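PDB 5ZWT: acyl carrier protein from Leishmania major, which probably carries growing acyl chains on a phosphopantetheine arm during fatty acid biosynthesis, and is present here in its apo form. Local coordinates for residues L12-N17 with F48-E53. The protein carries 1 engineered substitution. Numbering follows the deposited sequence.
Sequences LEVVKN and FAIEQE
V14 pushes both of its methyl branches into the side of helix 40-53, between A49, I50 and E53. With CG1 anti to the backbone N (chi1 171°), V14 CG1 reaches A49 and meets CB of A49 at 3.6 Å. The same methyl, V14 CG1, packs 4.0 Å from CG1 of I50. V14 CG2 is directed one turn further along the partner helix and rests on the aliphatic base of E53, 3.6 Å from CB of E53. A single valine thus spans the i and i+4 positions of the opposing helix, A49 and E53, with I50 beside it. The nearest backbone approach is between CA of V14 and CA of I50, 6.6 Å apart. The segments run roughly antiparallel, at 140°, with their axes 9.8 Å apart at closest approach. This pairs the first long helix of the acyl carrier protein helical bundle, 3-16, with helix 40-53. I50 also packs on A72 and I76 of helix 69-78, while V15, next to V14, turns to I69 of that helix and to L36, so the seam continues into the hydrophobic core. Beyond its aliphatic base the E53 side chain bends at chi2 (65°), carrying the carboxylate past the valine. There OE1 forms a salt bridge with R10, one turn earlier on helix 3-16, which would be expected to favour the ionised carboxylate. The same oxygen is hydrogen-bonded to the N-terminal amino group of G1 of the second subunit, probably a leftover of the expression tag.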
loop_
_atom_site.group_PDB
_atom_site.type_symbol
_atom_site.label_atom_id
_atom_site.label_comp_id
_atom_site.label_asym_id
_atom_site.label_seq_id
_atom_site.Cartn_x
_atom_site.Cartn_y
_atom_site.Cartn_z
ATOM N N LEU A 12 -1.764 1.961 11.204
ATOM C CA LEU A 12 -2.569 1.383 12.281
ATOM C C LEU A 12 -1.781 0.320 13.014
ATOM O O LEU A 12 -1.846 0.237 14.244
ATOM C CB LEU A 12 -3.880 0.788 11.742
ATOM C CG LEU A 12 -4.990 1.752 11.293
ATOM C CD1 LEU A 12 -6.079 0.987 10.577
ATOM C CD2 LEU A 12 -5.565 2.512 12.476
ATOM N N GLU A 13 -0.986 -0.469 12.285
ATOM C CA GLU A 13 -0.269 -1.554 12.946
ATOM C C GLU A 13 0.931 -1.032 13.714
ATOM O O GLU A 13 1.246 -1.546 14.804
ATOM C CB GLU A 13 0.172 -2.601 11.917
ATOM C CG GLU A 13 0.003 -4.052 12.382
ATOM C CD GLU A 13 -1.454 -4.406 12.645
ATOM O OE1 GLU A 13 -2.317 -4.052 11.816
ATOM O OE2 GLU A 13 -1.740 -5.018 13.697
ATOM N N VAL A 14 1.566 0.034 13.219
ATOM C CA VAL A 14 2.622 0.673 13.998
ATOM C C VAL A 14 2.064 1.168 15.326
ATOM O O VAL A 14 2.655 0.940 16.389
ATOM C CB VAL A 14 3.271 1.824 13.203
ATOM C CG1 VAL A 14 4.213 2.623 14.109
ATOM C CG2 VAL A 14 4.033 1.249 12.014
ATOM N N VAL A 15 0.907 1.837 15.293
ATOM C CA VAL A 15 0.386 2.460 16.509
ATOM C C VAL A 15 -0.132 1.403 17.468
ATOM O O VAL A 15 0.131 1.461 18.675
ATOM C CB VAL A 15 -0.731 3.470 16.173
ATOM C CG1 VAL A 15 -1.416 3.928 17.467
ATOM C CG2 VAL A 15 -0.176 4.673 15.432
ATOM N N LYS A 16 -0.836 0.404 16.939
ATOM C CA LYS A 16 -1.401 -0.653 17.778
ATOM C C LYS A 16 -0.303 -1.433 18.489
ATOM O O LYS A 16 -0.491 -1.911 19.615
ATOM C CB LYS A 16 -2.243 -1.588 16.915
ATOM C CG LYS A 16 -3.669 -1.099 16.636
ATOM C CD LYS A 16 -4.268 -1.868 15.452
ATOM C CE LYS A 16 -5.687 -1.351 15.135
ATOM N NZ LYS A 16 -6.394 -2.099 14.056
ATOM N N ASN A 17 0.830 -1.621 17.822
ATOM C CA ASN A 17 1.912 -2.422 18.379
ATOM C C ASN A 17 2.825 -1.636 19.299
ATOM O O ASN A 17 3.750 -2.223 19.874
ATOM C CB ASN A 17 2.718 -3.063 17.250
ATOM C CG ASN A 17 2.025 -4.289 16.693
ATOM O OD1 ASN A 17 1.026 -4.187 15.981
ATOM N ND2 ASN A 17 2.529 -5.457 17.048
ATOM N N PHE A 48 8.709 8.212 15.457
ATOM C CA PHE A 48 9.931 7.547 15.007
ATOM C C PHE A 48 9.622 6.169 14.422
ATOM O O PHE A 48 10.178 5.792 13.383
ATOM C CB PHE A 48 10.937 7.446 16.159
ATOM C CG PHE A 48 12.191 6.633 15.830
ATOM C CD1 PHE A 48 13.213 7.177 15.067
ATOM C CD2 PHE A 48 12.348 5.351 16.315
ATOM C CE1 PHE A 48 14.377 6.436 14.778
ATOM C CE2 PHE A 48 13.497 4.592 16.019
ATOM C CZ PHE A 48 14.507 5.139 15.260
ATOM N N ALA A 49 8.712 5.414 15.053
ATOM C CA ALA A 49 8.339 4.111 14.505
ATOM C C ALA A 49 7.657 4.244 13.149
ATOM O O ALA A 49 7.789 3.354 12.286
ATOM C CB ALA A 49 7.445 3.360 15.485
ATOM N N ILE A 50 6.901 5.327 12.948
ATOM C CA ILE A 50 6.337 5.615 11.628
ATOM C C ILE A 50 7.448 5.943 10.634
ATOM O O ILE A 50 7.397 5.527 9.467
ATOM C CB ILE A 50 5.302 6.756 11.736
ATOM C CG1 ILE A 50 4.071 6.279 12.507
ATOM C CG2 ILE A 50 4.900 7.291 10.360
ATOM C CD1 ILE A 50 3.067 7.402 12.828
ATOM N N GLU A 51 8.490 6.655 11.084
ATOM C CA GLU A 51 9.607 6.949 10.188
ATOM C C GLU A 51 10.291 5.672 9.740
ATOM O O GLU A 51 10.713 5.560 8.584
ATOM C CB GLU A 51 10.641 7.869 10.848
ATOM C CG GLU A 51 10.212 9.320 11.103
ATOM C CD GLU A 51 11.372 10.148 11.634
ATOM O OE1 GLU A 51 11.686 11.206 11.037
ATOM O OE2 GLU A 51 12.018 9.696 12.607
ATOM N N GLN A 52 10.411 4.697 10.649
ATOM C CA GLN A 52 11.082 3.446 10.323
ATOM C C GLN A 52 10.186 2.522 9.517
ATOM O O GLN A 52 10.685 1.725 8.712
ATOM C CB GLN A 52 11.548 2.743 11.601
ATOM C CG GLN A 52 12.707 3.425 12.315
ATOM C CD GLN A 52 13.951 3.555 11.431
ATOM O OE1 GLN A 52 14.371 4.665 11.075
ATOM N NE2 GLN A 52 14.541 2.414 11.067
ATOM N N GLU A 53 8.870 2.592 9.723
ATOM C CA GLU A 53 7.987 1.749 8.935
ATOM C C GLU A 53 8.015 2.159 7.470
ATOM O O GLU A 53 8.051 1.303 6.578
ATOM C CB GLU A 53 6.558 1.817 9.490
ATOM C CG GLU A 53 5.499 1.215 8.568
ATOM C CD GLU A 53 5.669 -0.296 8.374
ATOM O OE1 GLU A 53 5.136 -0.820 7.379
ATOM O OE2 GLU A 53 6.336 -0.966 9.197
#